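Local coordinates for protein PA1221 (Pseudomonas aeruginosa, PDB 4DG8) that combines an AMP-binding module of the ANL superfamily with a carrier-type phosphopantetheine attachment module in a single chain and binds adenosine monophosphate, at residues 206-211 and 243-248; 217-222 and 314-319; 262-267 and 279-284; 273-278 and 294-299; 321-326 and 331-336. All coordinates share one frame; numbering follows the deposited sequence.

Contact 1 of 5, residues 206-211 and 243-248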
# COMPACT_ATOMS: atom_id res chain seq x y z
N ARG A 206 -15.92 -5.97 -9.08
CA ARG A 206 -14.95 -7.01 -9.39
C ARG A 206 -13.58 -6.37 -9.51
O ARG A 206 -13.19 -5.85 -10.56
CB ARG A 206 -15.35 -7.74 -10.67
CG ARG A 206 -16.70 -8.46 -10.57
CD ARG A 206 -17.10 -9.13 -11.88
NE ARG A 206 -16.20 -10.22 -12.24
CZ ARG A 206 -16.33 -11.48 -11.84
NH1 ARG A 206 -17.31 -11.84 -11.02
NH2 ARG A 206 -15.46 -12.40 -12.24
N PHE A 207 -12.81 -6.50 -8.43
CA PHE A 207 -11.56 -5.78 -8.28
C PHE A 207 -10.40 -6.60 -8.80
O PHE A 207 -10.26 -7.77 -8.47
CB PHE A 207 -11.29 -5.42 -6.82
CG PHE A 207 -11.74 -4.06 -6.46
CD1 PHE A 207 -13.04 -3.84 -6.01
CD2 PHE A 207 -10.89 -2.98 -6.61
CE1 PHE A 207 -13.46 -2.57 -5.70
CE2 PHE A 207 -11.31 -1.70 -6.29
CZ PHE A 207 -12.59 -1.50 -5.83
N LEU A 208 -9.59 -5.96 -9.64
CA LEU A 208 -8.31 -6.51 -9.99
C LEU A 208 -7.48 -6.58 -8.71
O LEU A 208 -7.32 -5.58 -8.01
CB LEU A 208 -7.62 -5.58 -11.00
CG LEU A 208 -6.17 -5.95 -11.29
CD1 LEU A 208 -6.12 -7.31 -11.95
CD2 LEU A 208 -5.51 -4.90 -12.18
N VAL A 209 -6.98 -7.76 -8.39
CA VAL A 209 -6.05 -7.93 -7.29
C VAL A 209 -4.67 -8.16 -7.88
O VAL A 209 -4.38 -9.20 -8.45
CB VAL A 209 -6.44 -9.10 -6.38
CG1 VAL A 209 -5.31 -9.38 -5.34
CG2 VAL A 209 -7.77 -8.83 -5.71
N ASN A 210 -3.84 -7.13 -7.72
CA ASN A 210 -2.55 -7.01 -8.36
C ASN A 210 -1.40 -6.57 -7.41
O ASN A 210 -0.30 -7.12 -7.43
CB ASN A 210 -2.67 -6.13 -9.62
CG ASN A 210 -1.33 -5.90 -10.29
OD1 ASN A 210 -0.70 -6.84 -10.78
ND2 ASN A 210 -0.89 -4.65 -10.31
N SER A 211 -1.63 -5.48 -6.68
CA SER A 211 -0.69 -4.96 -5.69
C SER A 211 -0.30 -5.98 -4.63
O SER A 211 -1.17 -6.55 -3.98
CB SER A 211 -1.28 -3.72 -5.00
OG SER A 211 -1.71 -2.77 -5.95
N GLY A 243 -1.52 -6.47 -22.22
CA GLY A 243 -2.07 -7.76 -22.59
C GLY A 243 -2.70 -8.46 -21.39
O GLY A 243 -3.85 -8.90 -21.45
N VAL A 244 -1.94 -8.55 -20.30
CA VAL A 244 -2.44 -9.18 -19.08
C VAL A 244 -3.69 -8.46 -18.53
O VAL A 244 -4.65 -9.11 -18.13
CB VAL A 244 -1.34 -9.30 -17.98
CG1 VAL A 244 -1.93 -9.77 -16.66
CG2 VAL A 244 -0.20 -10.24 -18.43
N LEU A 245 -3.68 -7.13 -18.53
CA LEU A 245 -4.85 -6.38 -18.09
C LEU A 245 -6.06 -6.68 -18.98
O LEU A 245 -7.17 -6.94 -18.49
CB LEU A 245 -4.59 -4.87 -18.07
CG LEU A 245 -5.78 -4.04 -17.57
CD1 LEU A 245 -6.26 -4.56 -16.20
CD2 LEU A 245 -5.47 -2.51 -17.51
N ARG A 246 -5.83 -6.63 -20.29
CA ARG A 246 -6.86 -6.95 -21.27
C ARG A 246 -7.47 -8.33 -21.02
O ARG A 246 -8.68 -8.52 -21.15
CB ARG A 246 -6.31 -6.88 -22.70
CG ARG A 246 -6.34 -5.50 -23.35
CD ARG A 246 -5.75 -5.60 -24.77
NE ARG A 246 -5.58 -4.30 -25.41
CZ ARG A 246 -6.50 -3.71 -26.18
NH1 ARG A 246 -7.66 -4.30 -26.39
NH2 ARG A 246 -6.26 -2.52 -26.72
N GLN A 247 -6.63 -9.29 -20.65
CA GLN A 247 -7.10 -10.65 -20.38
C GLN A 247 -7.93 -10.68 -19.11
O GLN A 247 -8.98 -11.32 -19.05
CB GLN A 247 -5.93 -11.58 -20.16
CG GLN A 247 -5.72 -12.57 -21.27
CD GLN A 247 -4.61 -13.54 -20.94
OE1 GLN A 247 -3.46 -13.14 -20.76
NE2 GLN A 247 -4.96 -14.82 -20.80
N LEU A 248 -7.43 -10.00 -18.09
CA LEU A 248 -8.08 -10.01 -16.79
C LEU A 248 -9.45 -9.34 -16.85
O LEU A 248 -10.38 -9.77 -16.17
CB LEU A 248 -7.17 -9.35 -15.74
CG LEU A 248 -5.94 -10.21 -15.38
CD1 LEU A 248 -4.91 -9.44 -14.55
CD2 LEU A 248 -6.38 -11.51 -14.70
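Leu208 of strand 206-209 meets Leu245 and Leu248 of helix 242-250 in a buried, wholly apolar strand-to-helix contact, where helix 242-250 packs on strand 206-209 in the AMP-binding part of the chain. The strand lies between strand 231-234 on one side and the start of strand 256-260 on the other, joined by backbone hydrogen bonds to each: Phe207 pairs with strand 231-234, while Arg206 and Leu208 are bonded to Ser256.

Leu208 divides its two methyls between the helix leucines. Its chi1 of 171° sets CG anti to the backbone N, and the branches then part company. CD1 reaches Leu248 CD1 at 3.6 Å, and CD2 comes within 4.1 Å of Leu245 CD1. Both helix leucines cross Leu208 at roughly a right angle. Being three positions apart, Leu245 and Leu248 sit on one flank of the helix, one for each methyl. The backbones stay well separated, with Leu208 CA 7.7 Å from Leu248 CA. Ala257 lies beside Leu208, and Leu237 adds a neighbour to Leu248.

No hydrogen bond or ion pair spans the two segments. None of the three leucine side chains has a polar group that needs a partner, so the contact depends on close fit and on burial away from water, forces with little directional preference.

Contact 2 of 5, residues 217-222 and 314-319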
# COMPACT_ATOMS: atom_id res chain seq x y z
N ALA A 217 -2.31 -0.59 -0.91
CA ALA A 217 -3.22 -0.57 -2.05
C ALA A 217 -4.00 -1.90 -2.08
O ALA A 217 -5.18 -1.96 -2.46
CB ALA A 217 -2.46 -0.36 -3.38
N ALA A 218 -3.31 -2.96 -1.67
CA ALA A 218 -3.91 -4.28 -1.56
C ALA A 218 -5.15 -4.26 -0.69
O ALA A 218 -6.12 -4.96 -0.98
CB ALA A 218 -2.89 -5.30 -1.02
N THR A 219 -5.12 -3.47 0.38
CA THR A 219 -6.28 -3.39 1.27
C THR A 219 -7.54 -3.03 0.49
O THR A 219 -8.63 -3.58 0.72
CB THR A 219 -6.06 -2.34 2.36
OG1 THR A 219 -4.82 -2.63 3.03
CG2 THR A 219 -7.21 -2.36 3.35
N LEU A 220 -7.38 -2.07 -0.43
CA LEU A 220 -8.51 -1.68 -1.27
C LEU A 220 -8.87 -2.80 -2.27
O LEU A 220 -10.05 -3.13 -2.45
CB LEU A 220 -8.18 -0.40 -2.04
CG LEU A 220 -9.23 -0.00 -3.07
CD1 LEU A 220 -10.56 0.31 -2.38
CD2 LEU A 220 -8.73 1.19 -3.87
N GLU A 221 -7.85 -3.34 -2.94
CA GLU A 221 -8.15 -4.34 -3.97
C GLU A 221 -8.90 -5.56 -3.44
O GLU A 221 -9.83 -6.06 -4.06
CB GLU A 221 -6.86 -4.78 -4.67
CG GLU A 221 -6.20 -3.64 -5.44
CD GLU A 221 -4.83 -4.00 -5.95
OE1 GLU A 221 -4.43 -5.19 -5.84
OE2 GLU A 221 -4.15 -3.09 -6.46
N ILE A 222 -8.49 -6.02 -2.27
CA ILE A 222 -9.05 -7.21 -1.67
C ILE A 222 -10.34 -6.91 -0.93
O ILE A 222 -11.41 -7.41 -1.28
CB ILE A 222 -8.03 -7.90 -0.77
CG1 ILE A 222 -6.84 -8.36 -1.63
CG2 ILE A 222 -8.68 -9.08 -0.01
CD1 ILE A 222 -5.55 -8.68 -0.83
N ASN A 314 -2.54 6.39 7.73
CA ASN A 314 -3.99 6.63 7.62
C ASN A 314 -4.75 5.57 6.81
O ASN A 314 -5.79 5.86 6.22
CB ASN A 314 -4.35 8.09 7.31
CG ASN A 314 -5.82 8.42 7.63
OD1 ASN A 314 -6.42 7.90 8.57
ND2 ASN A 314 -6.41 9.30 6.81
N THR A 315 -4.12 4.41 6.63
CA THR A 315 -4.78 3.26 6.02
C THR A 315 -5.22 3.49 4.56
O THR A 315 -6.41 3.75 4.31
CB THR A 315 -5.98 2.74 6.87
OG1 THR A 315 -5.58 2.66 8.25
CG2 THR A 315 -6.43 1.32 6.38
N THR A 316 -4.28 3.37 3.61
CA THR A 316 -4.64 3.52 2.19
C THR A 316 -4.94 4.94 1.72
O THR A 316 -4.08 5.57 1.09
CB THR A 316 -5.71 2.51 1.76
OG1 THR A 316 -5.33 1.20 2.22
CG2 THR A 316 -5.85 2.49 0.24
N PHE A 317 -6.19 5.36 1.77
CA PHE A 317 -6.56 6.69 1.32
C PHE A 317 -6.89 7.65 2.45
O PHE A 317 -7.44 7.27 3.48
CB PHE A 317 -7.79 6.63 0.40
CG PHE A 317 -7.55 5.94 -0.90
CD1 PHE A 317 -6.29 5.93 -1.48
CD2 PHE A 317 -8.61 5.32 -1.57
CE1 PHE A 317 -6.08 5.30 -2.70
CE2 PHE A 317 -8.40 4.69 -2.78
CZ PHE A 317 -7.13 4.67 -3.34
N THR A 318 -6.57 8.91 2.21
CA THR A 318 -6.91 10.01 3.09
C THR A 318 -7.89 10.91 2.34
O THR A 318 -8.97 11.22 2.83
CB THR A 318 -5.66 10.77 3.58
OG1 THR A 318 -4.89 9.89 4.41
CG2 THR A 318 -6.05 11.98 4.39
N CYS A 319 -7.48 11.37 1.16
CA CYS A 319 -8.40 12.07 0.26
C CYS A 319 -8.55 11.35 -1.08
O CYS A 319 -7.61 10.72 -1.56
CB CYS A 319 -7.92 13.50 0.00
SG CYS A 319 -7.65 14.48 1.48
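A chi1 of 173° at Leu220 swings CG opposite the backbone N, and a chi1 of -67° at Phe317 sets CG beside the backbone N, anti to the carbonyl carbon; between them these torsions bring Leu220 CD2 to the far end of the phenyl ring. The methyl lies 3.7 Å from Phe317 CE2 and 3.9 Å from Phe317 CZ, approaching obliquely. A second pair meets next to the first, Thr219 and Thr316 crossing at a slant. Thr316 presents its hydroxyl oxygen to the carbon side of Thr219, where Thr316 OG1 is 3.6 Å from Thr219 CB. The hydroxyl of Thr219 has its partner elsewhere, in a hydrogen bond with Tyr168 OH. Thr316 also sends CG2 over one face of the neighbouring Phe317 ring and toward its rim, so both methyls lie on the same side of the ring plane, Thr316 CG2 over the face and Leu220 CD2 obliquely beyond the far end.

What these groups join is helix 217-226 and the loop linking the antiparallel strands 304-309 and 319-322, within the AMP-binding region. The loop returns to the sheet through a classic beta bulge in which Thr318 and Cys319 both face Tyr309. A polar bond also joins the loop to the start of the helix: Thr316 N to Asp216 OD1. Leu192 of helix 186-193 packs on Thr219, Thr316 and Phe317 alike. The Phe317 side chain stands about 7 Å from the bound adenosine monophosphate and about 4 Å from a butanediol that probably came from the crystallisation liquor.

Contact 3 of 5, residues 262-267 and 279-284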
# COMPACT_ATOMS: atom_id res chain seq x y z
N SER A 262 2.64 5.56 -12.05
CA SER A 262 3.62 5.29 -13.12
C SER A 262 3.16 4.10 -13.98
O SER A 262 3.35 4.11 -15.19
CB SER A 262 5.05 5.13 -12.56
OG SER A 262 5.14 4.03 -11.69
N LEU A 263 2.46 3.13 -13.36
CA LEU A 263 1.91 2.01 -14.13
C LEU A 263 0.77 2.48 -15.04
O LEU A 263 0.68 2.09 -16.22
CB LEU A 263 1.42 0.89 -13.20
CG LEU A 263 0.85 -0.37 -13.89
CD1 LEU A 263 1.81 -0.95 -14.97
CD2 LEU A 263 0.43 -1.46 -12.88
N PHE A 264 -0.11 3.30 -14.48
CA PHE A 264 -1.14 3.98 -15.25
C PHE A 264 -0.51 4.68 -16.46
O PHE A 264 -0.90 4.44 -17.59
CB PHE A 264 -1.88 4.97 -14.34
CG PHE A 264 -2.89 5.84 -15.05
CD1 PHE A 264 -4.19 5.41 -15.25
CD2 PHE A 264 -2.52 7.11 -15.50
CE1 PHE A 264 -5.12 6.23 -15.89
CE2 PHE A 264 -3.44 7.92 -16.14
CZ PHE A 264 -4.74 7.48 -16.33
N ASN A 265 0.49 5.51 -16.23
CA ASN A 265 1.11 6.27 -17.31
C ASN A 265 1.66 5.37 -18.42
O ASN A 265 1.47 5.64 -19.60
CB ASN A 265 2.24 7.14 -16.74
CG ASN A 265 1.73 8.21 -15.82
OD1 ASN A 265 0.52 8.46 -15.78
ND2 ASN A 265 2.63 8.85 -15.07
N THR A 266 2.36 4.30 -18.02
CA THR A 266 2.90 3.34 -18.97
C THR A 266 1.82 2.66 -19.81
O THR A 266 1.93 2.58 -21.04
CB THR A 266 3.73 2.27 -18.25
OG1 THR A 266 4.68 2.93 -17.42
CG2 THR A 266 4.46 1.39 -19.25
N LEU A 267 0.79 2.16 -19.14
CA LEU A 267 -0.29 1.47 -19.84
C LEU A 267 -0.93 2.44 -20.81
O LEU A 267 -1.25 2.08 -21.94
CB LEU A 267 -1.32 0.93 -18.85
CG LEU A 267 -0.84 -0.16 -17.88
CD1 LEU A 267 -1.97 -0.54 -16.93
CD2 LEU A 267 -0.34 -1.38 -18.62
N ARG A 279 -14.94 -0.07 -15.13
CA ARG A 279 -15.98 0.87 -14.70
C ARG A 279 -15.42 1.97 -13.80
O ARG A 279 -15.77 3.15 -13.93
CB ARG A 279 -17.15 0.12 -14.04
CG ARG A 279 -18.09 -0.60 -15.04
CD ARG A 279 -19.37 -1.15 -14.38
NE ARG A 279 -20.42 -1.21 -15.39
CZ ARG A 279 -21.55 -0.53 -15.35
NH1 ARG A 279 -21.85 0.23 -14.32
NH2 ARG A 279 -22.41 -0.66 -16.35
N GLN A 280 -14.55 1.59 -12.88
CA GLN A 280 -13.87 2.56 -12.02
C GLN A 280 -12.39 2.20 -11.90
O GLN A 280 -12.01 1.04 -11.63
CB GLN A 280 -14.56 2.68 -10.65
CG GLN A 280 -14.68 1.36 -9.90
CD GLN A 280 -15.74 1.32 -8.78
OE1 GLN A 280 -16.49 2.28 -8.55
NE2 GLN A 280 -15.79 0.18 -8.08
N LEU A 281 -11.56 3.21 -12.13
CA LEU A 281 -10.11 3.10 -12.07
C LEU A 281 -9.60 4.14 -11.07
O LEU A 281 -9.86 5.33 -11.21
CB LEU A 281 -9.51 3.36 -13.46
CG LEU A 281 -7.99 3.34 -13.61
CD1 LEU A 281 -7.36 2.11 -12.93
CD2 LEU A 281 -7.60 3.39 -15.08
N LEU A 282 -8.92 3.66 -10.04
CA LEU A 282 -8.29 4.53 -9.05
C LEU A 282 -6.79 4.49 -9.27
O LEU A 282 -6.22 3.43 -9.54
CB LEU A 282 -8.65 4.10 -7.62
CG LEU A 282 -10.15 3.96 -7.38
CD1 LEU A 282 -10.59 2.52 -7.65
CD2 LEU A 282 -10.50 4.35 -5.97
N THR A 283 -6.18 5.66 -9.21
CA THR A 283 -4.75 5.79 -9.42
C THR A 283 -4.21 6.82 -8.42
O THR A 283 -4.99 7.47 -7.72
CB THR A 283 -4.41 6.21 -10.86
OG1 THR A 283 -2.99 6.24 -11.02
CG2 THR A 283 -4.99 7.60 -11.16
N GLY A 284 -2.89 6.92 -8.31
CA GLY A 284 -2.30 7.77 -7.28
C GLY A 284 -0.96 7.23 -6.81
O GLY A 284 -0.26 6.55 -7.56
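Phe264 packs against Leu281 and Thr283 inside a beta-alpha-beta unit, in which helix 261-270 connects the parallel neighbours 256-260 and 280-284 and is folded back onto the second of these strands. With CG anti to the backbone N (chi1 174°), the phenyl group leaves the helix for the sheet. Leu281 CD2 touches it at the edge, near the ring plane, 3.9 Å from Phe264 CE1. Nearer the helix, Thr283 OG1 lies 3.7 Å from Phe264 CB, and the two side chains cross almost perpendicularly. Leu281 and Thr283 stand two positions apart on the strand and therefore face the helix together, with Leu282 turned away between them.

A second shell holds these groups in place. The Thr283 hydroxyl donates to Leu259 O on the adjacent strand, so this buried oxygen is satisfied within the sheet while its flank rests on the phenylalanine. Leu281 is packed by Leu259 and Leu305 from the strands on either side, and Phe264 also touches His292, Val293 and Ala296 of helix 290-299. Next along the strand comes Gly284, which belongs to the adenosine monophosphate pocket and touches the ligand.

On the helix itself, Ser262 O accepts both Thr266 N, at 3.0 Å, and Thr266 OG1, at 2.9 Å, the two donors arriving from opposite faces of the carbonyl plane.

Contact 4 of 5, residues 273-278 and 294-299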
# COMPACT_ATOMS: atom_id res chain seq x y z
N ASP A 273 -6.24 1.74 -24.97
CA ASP A 273 -7.43 0.91 -25.04
C ASP A 273 -7.41 -0.27 -24.07
O ASP A 273 -8.43 -0.93 -23.89
CB ASP A 273 -7.71 0.40 -26.46
CG ASP A 273 -8.28 1.47 -27.39
OD1 ASP A 273 -8.67 2.56 -26.90
OD2 ASP A 273 -8.36 1.22 -28.61
N CYS A 274 -6.27 -0.57 -23.42
CA CYS A 274 -6.26 -1.71 -22.50
C CYS A 274 -7.14 -1.48 -21.26
O CYS A 274 -7.45 -2.41 -20.51
CB CYS A 274 -4.85 -2.14 -22.10
SG CYS A 274 -4.04 -1.11 -20.88
N LEU A 275 -7.54 -0.24 -21.05
CA LEU A 275 -8.39 0.08 -19.91
C LEU A 275 -9.87 -0.24 -20.20
O LEU A 275 -10.68 -0.30 -19.28
CB LEU A 275 -8.25 1.54 -19.52
CG LEU A 275 -6.80 1.97 -19.25
CD1 LEU A 275 -6.75 3.47 -18.98
CD2 LEU A 275 -6.16 1.14 -18.12
N GLY A 276 -10.19 -0.43 -21.49
CA GLY A 276 -11.57 -0.64 -21.90
C GLY A 276 -12.26 -1.72 -21.09
O GLY A 276 -11.71 -2.81 -20.90
N GLY A 277 -13.47 -1.44 -20.60
CA GLY A 277 -14.17 -2.42 -19.77
C GLY A 277 -14.05 -2.16 -18.27
O GLY A 277 -14.81 -2.73 -17.48
N LEU A 278 -13.10 -1.31 -17.86
CA LEU A 278 -13.06 -0.84 -16.46
C LEU A 278 -14.18 0.17 -16.19
O LEU A 278 -14.40 1.10 -16.98
CB LEU A 278 -11.71 -0.21 -16.11
CG LEU A 278 -10.52 -1.16 -16.02
CD1 LEU A 278 -9.24 -0.38 -15.65
CD2 LEU A 278 -10.80 -2.26 -15.00
N ARG A 294 -5.40 13.01 -19.20
CA ARG A 294 -6.05 13.57 -20.38
C ARG A 294 -6.14 12.49 -21.46
O ARG A 294 -7.22 12.26 -22.04
CB ARG A 294 -5.27 14.78 -20.93
CG ARG A 294 -5.68 16.15 -20.36
CD ARG A 294 -4.86 17.31 -20.98
NE ARG A 294 -5.32 17.69 -22.32
CZ ARG A 294 -6.26 18.60 -22.56
NH1 ARG A 294 -6.83 19.22 -21.54
NH2 ARG A 294 -6.64 18.89 -23.80
N ARG A 295 -5.02 11.84 -21.77
CA ARG A 295 -5.07 10.84 -22.84
C ARG A 295 -6.08 9.71 -22.50
O ARG A 295 -6.89 9.28 -23.36
CB ARG A 295 -3.67 10.30 -23.12
CG ARG A 295 -3.59 9.52 -24.41
CD ARG A 295 -2.17 9.02 -24.74
NE ARG A 295 -2.22 8.22 -25.96
CZ ARG A 295 -1.34 7.28 -26.28
NH1 ARG A 295 -0.31 7.04 -25.49
NH2 ARG A 295 -1.48 6.60 -27.40
N ALA A 296 -6.04 9.26 -21.25
CA ALA A 296 -6.95 8.21 -20.80
C ALA A 296 -8.41 8.63 -20.91
O ALA A 296 -9.21 7.96 -21.57
CB ALA A 296 -6.61 7.72 -19.37
N LEU A 297 -8.77 9.75 -20.28
CA LEU A 297 -10.18 10.16 -20.22
C LEU A 297 -10.75 10.56 -21.58
O LEU A 297 -11.94 10.32 -21.86
CB LEU A 297 -10.41 11.24 -19.17
CG LEU A 297 -10.20 10.68 -17.76
CD1 LEU A 297 -10.55 11.72 -16.71
CD2 LEU A 297 -11.03 9.42 -17.56
N LEU A 298 -9.91 11.15 -22.42
CA LEU A 298 -10.33 11.49 -23.78
C LEU A 298 -10.58 10.22 -24.59
O LEU A 298 -11.41 10.22 -25.49
CB LEU A 298 -9.31 12.39 -24.48
CG LEU A 298 -9.23 13.80 -23.88
CD1 LEU A 298 -8.12 14.65 -24.50
CD2 LEU A 298 -10.59 14.50 -24.02
N ARG A 299 -9.88 9.13 -24.27
CA ARG A 299 -10.20 7.85 -24.92
C ARG A 299 -11.42 7.10 -24.30
O ARG A 299 -12.16 6.42 -25.00
CB ARG A 299 -8.96 6.94 -24.95
CG ARG A 299 -9.10 5.70 -25.80
CD ARG A 299 -9.41 6.04 -27.25
NE ARG A 299 -9.67 4.84 -28.03
CZ ARG A 299 -10.29 4.82 -29.21
NH1 ARG A 299 -10.72 5.95 -29.76
NH2 ARG A 299 -10.47 3.66 -29.83
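Arg299, the last residue of helix 290-299, forms a salt bridge with Asp273, in a 3-10 segment that runs on to Leu275. The bridge joins the helix after strand 280-284 to the loop before that strand, the connection from helix 261-270 in the beta-alpha-beta unit of the AMP-binding part. CB leaves the helix in the direction of that loop, and a chi1 of -170° places CG anti to the backbone N. There CG already lies 3.4 Å from Asp273 OD1. The chain then bends at chi2 and wraps past the carboxylate: CD is 3.6 Å from Asp273 OD1, and NE makes the principal bond to the same oxygen at 2.7 Å. This bond is nearly straight (172° at the hydrogen) and lies in the guanidinium plane, and OD1 uses its syn lone pair, on the side of the other oxygen. Farther out, NH2 reaches Asp273 OD2 in a weak hydrogen bond of 3.4 Å. The acid and the guanidinium thus meet edge to edge, with their planes only 25° apart.

Asp273 also packs on Arg246 of helix 242-250, which has a salt bridge of its own elsewhere but may help to favour the ionised acid. Behind the pair the interface turns apolar. Leu275 points toward the helix and meets Ala296, which also touches Phe264. From Leu275 the loop makes a type II beta turn to Leu278, with Gly276 and Gly277 at the corners. Across this buried side, Leu275 CD1 stands 4.3 Å from Ala296 CB.

Contact 5 of 5, residues 321-326 and 331-336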
# COMPACT_ATOMS: atom_id res chain seq x y z
N HIS A 321 -10.44 12.11 -5.14
CA HIS A 321 -11.10 13.06 -6.03
C HIS A 321 -11.57 12.35 -7.30
O HIS A 321 -10.79 11.72 -7.99
CB HIS A 321 -10.15 14.22 -6.38
CG HIS A 321 -10.73 15.21 -7.33
ND1 HIS A 321 -11.81 16.01 -7.00
CD2 HIS A 321 -10.39 15.55 -8.60
CE1 HIS A 321 -12.12 16.77 -8.03
NE2 HIS A 321 -11.27 16.51 -9.01
N VAL A 322 -12.86 12.43 -7.59
CA VAL A 322 -13.35 11.89 -8.84
C VAL A 322 -13.01 12.89 -9.94
O VAL A 322 -13.41 14.05 -9.89
CB VAL A 322 -14.86 11.59 -8.78
CG1 VAL A 322 -15.41 11.34 -10.18
CG2 VAL A 322 -15.13 10.39 -7.87
N VAL A 323 -12.23 12.45 -10.92
CA VAL A 323 -11.71 13.37 -11.93
C VAL A 323 -12.79 13.89 -12.86
O VAL A 323 -13.55 13.10 -13.41
CB VAL A 323 -10.59 12.71 -12.78
CG1 VAL A 323 -10.17 13.68 -13.91
CG2 VAL A 323 -9.42 12.34 -11.89
N THR A 324 -12.88 15.21 -13.03
CA THR A 324 -13.87 15.76 -13.95
C THR A 324 -13.29 16.26 -15.26
O THR A 324 -12.07 16.35 -15.45
CB THR A 324 -14.62 16.99 -13.36
OG1 THR A 324 -13.68 18.02 -13.01
CG2 THR A 324 -15.44 16.59 -12.15
N ASP A 325 -14.20 16.64 -16.14
CA ASP A 325 -13.86 17.23 -17.42
C ASP A 325 -13.00 18.49 -17.25
O ASP A 325 -12.00 18.66 -17.93
CB ASP A 325 -15.14 17.56 -18.19
CG ASP A 325 -14.85 18.12 -19.55
OD1 ASP A 325 -14.14 17.43 -20.31
OD2 ASP A 325 -15.30 19.25 -19.84
N ASP A 326 -13.41 19.36 -16.34
CA ASP A 326 -12.67 20.59 -16.07
C ASP A 326 -11.26 20.34 -15.55
O ASP A 326 -10.32 21.08 -15.86
CB ASP A 326 -13.42 21.43 -15.05
CG ASP A 326 -14.01 22.65 -15.66
OD1 ASP A 326 -14.15 22.67 -16.90
OD2 ASP A 326 -14.32 23.59 -14.90
N ASP A 331 -3.12 22.25 -13.98
CA ASP A 331 -1.70 21.89 -13.95
C ASP A 331 -1.53 20.61 -13.14
O ASP A 331 -0.51 19.95 -13.23
CB ASP A 331 -0.86 22.99 -13.29
CG ASP A 331 -0.52 24.15 -14.22
OD1 ASP A 331 -1.04 24.22 -15.36
OD2 ASP A 331 0.26 25.03 -13.78
N ASP A 332 -2.52 20.30 -12.31
CA ASP A 332 -2.49 19.10 -11.48
C ASP A 332 -3.91 18.62 -11.25
O ASP A 332 -4.82 19.43 -11.21
CB ASP A 332 -1.86 19.42 -10.11
CG ASP A 332 -2.68 20.44 -9.31
OD1 ASP A 332 -2.60 21.64 -9.63
OD2 ASP A 332 -3.41 20.04 -8.37
N ILE A 333 -4.09 17.31 -11.07
CA ILE A 333 -5.40 16.76 -10.69
C ILE A 333 -5.57 16.91 -9.19
O ILE A 333 -4.72 16.45 -8.43
CB ILE A 333 -5.50 15.25 -11.01
CG1 ILE A 333 -5.15 14.97 -12.47
CG2 ILE A 333 -6.88 14.71 -10.64
CD1 ILE A 333 -6.04 15.69 -13.48
N PRO A 334 -6.68 17.56 -8.74
CA PRO A 334 -6.93 17.68 -7.30
C PRO A 334 -6.85 16.32 -6.62
O PRO A 334 -7.09 15.29 -7.29
CB PRO A 334 -8.38 18.19 -7.24
CG PRO A 334 -8.58 18.94 -8.53
CD PRO A 334 -7.74 18.18 -9.56
N ILE A 335 -6.45 16.30 -5.35
CA ILE A 335 -6.55 15.08 -4.54
C ILE A 335 -7.87 15.10 -3.78
O ILE A 335 -8.19 14.18 -3.03
CB ILE A 335 -5.34 14.86 -3.60
CG1 ILE A 335 -5.18 16.03 -2.61
CG2 ILE A 335 -4.07 14.62 -4.42
CD1 ILE A 335 -3.98 15.87 -1.63
N GLY A 336 -8.64 16.16 -4.00
CA GLY A 336 -10.02 16.22 -3.54
C GLY A 336 -10.28 16.46 -2.07
O GLY A 336 -9.76 17.40 -1.47
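His321 and Pro334 meet ring on ring, in a CH-pi contact that carries much of this buried interface. Pro334 CB stands over one face of the imidazole, 3.7 Å from the ring centroid and 14° off the ring normal. Ile333 approaches the same ring from another side: its CG2 lies near the ring plane, at the edge, 4.1 Å from His321 CD2. That methyl is shared, for it also touches Val323 CG2 at 3.7 Å, where the two branched side chains cross at about a right angle. The imidazole owes its position to a chi1 of 178°, with CG anti to the backbone N, and its rotation is fixed by a hydrogen bond between NE2 and Asp327 OD2, an oxygen that Thr324 N also reaches.

The contact joins the end of strand 319-322 to the chain leading into its antiparallel neighbour 337-338, at one margin of a mixed sheet. The returning chain runs close under the histidine, with Gly336 N 3.4 Å from His321 CB and the two CA atoms, of His321 and Gly336, 4.2 Å apart. Here the backbone of Ile335 and Gly336 faces Leu412 in a classic beta bulge, and Gly336, at positive phi, has no side chain to press on His321. Ile335 points away from this contact, its side chain about 4 Å from the bound adenosine monophosphate. Pro334 O, 3.4 Å from His321 CB, is hydrogen-bonded to Asn307 ND2 of strand 304-309.

Contacts 3 and 4 lie closest together, their centres 10 Å apart, and they interlock: Phe264 CZ is 3.6 Å from Ala296 CB. Contact 1 joins this cluster through Leu245 CD2, 3.8 Å from Leu275 CD2, and is tied to contact 2 by Glu221, whose OE1 and OE2 lie within hydrogen-bonding distance of Asn210 N and Ser211 OG. Contact 2 in turn reaches contact 3 through Phe317 CE2, 3.8 Å from Leu282 CD2. Contacts 3 and 5 reach the adenosine monophosphate, through Gly284, which touches it, and the Ile335 side chain (about 4 Å); contact 2 stands farther off, the Phe317 side chain about 7 Å away. Contact 5 also packs on contact 4, Val323 CG1 against Leu297 CD1.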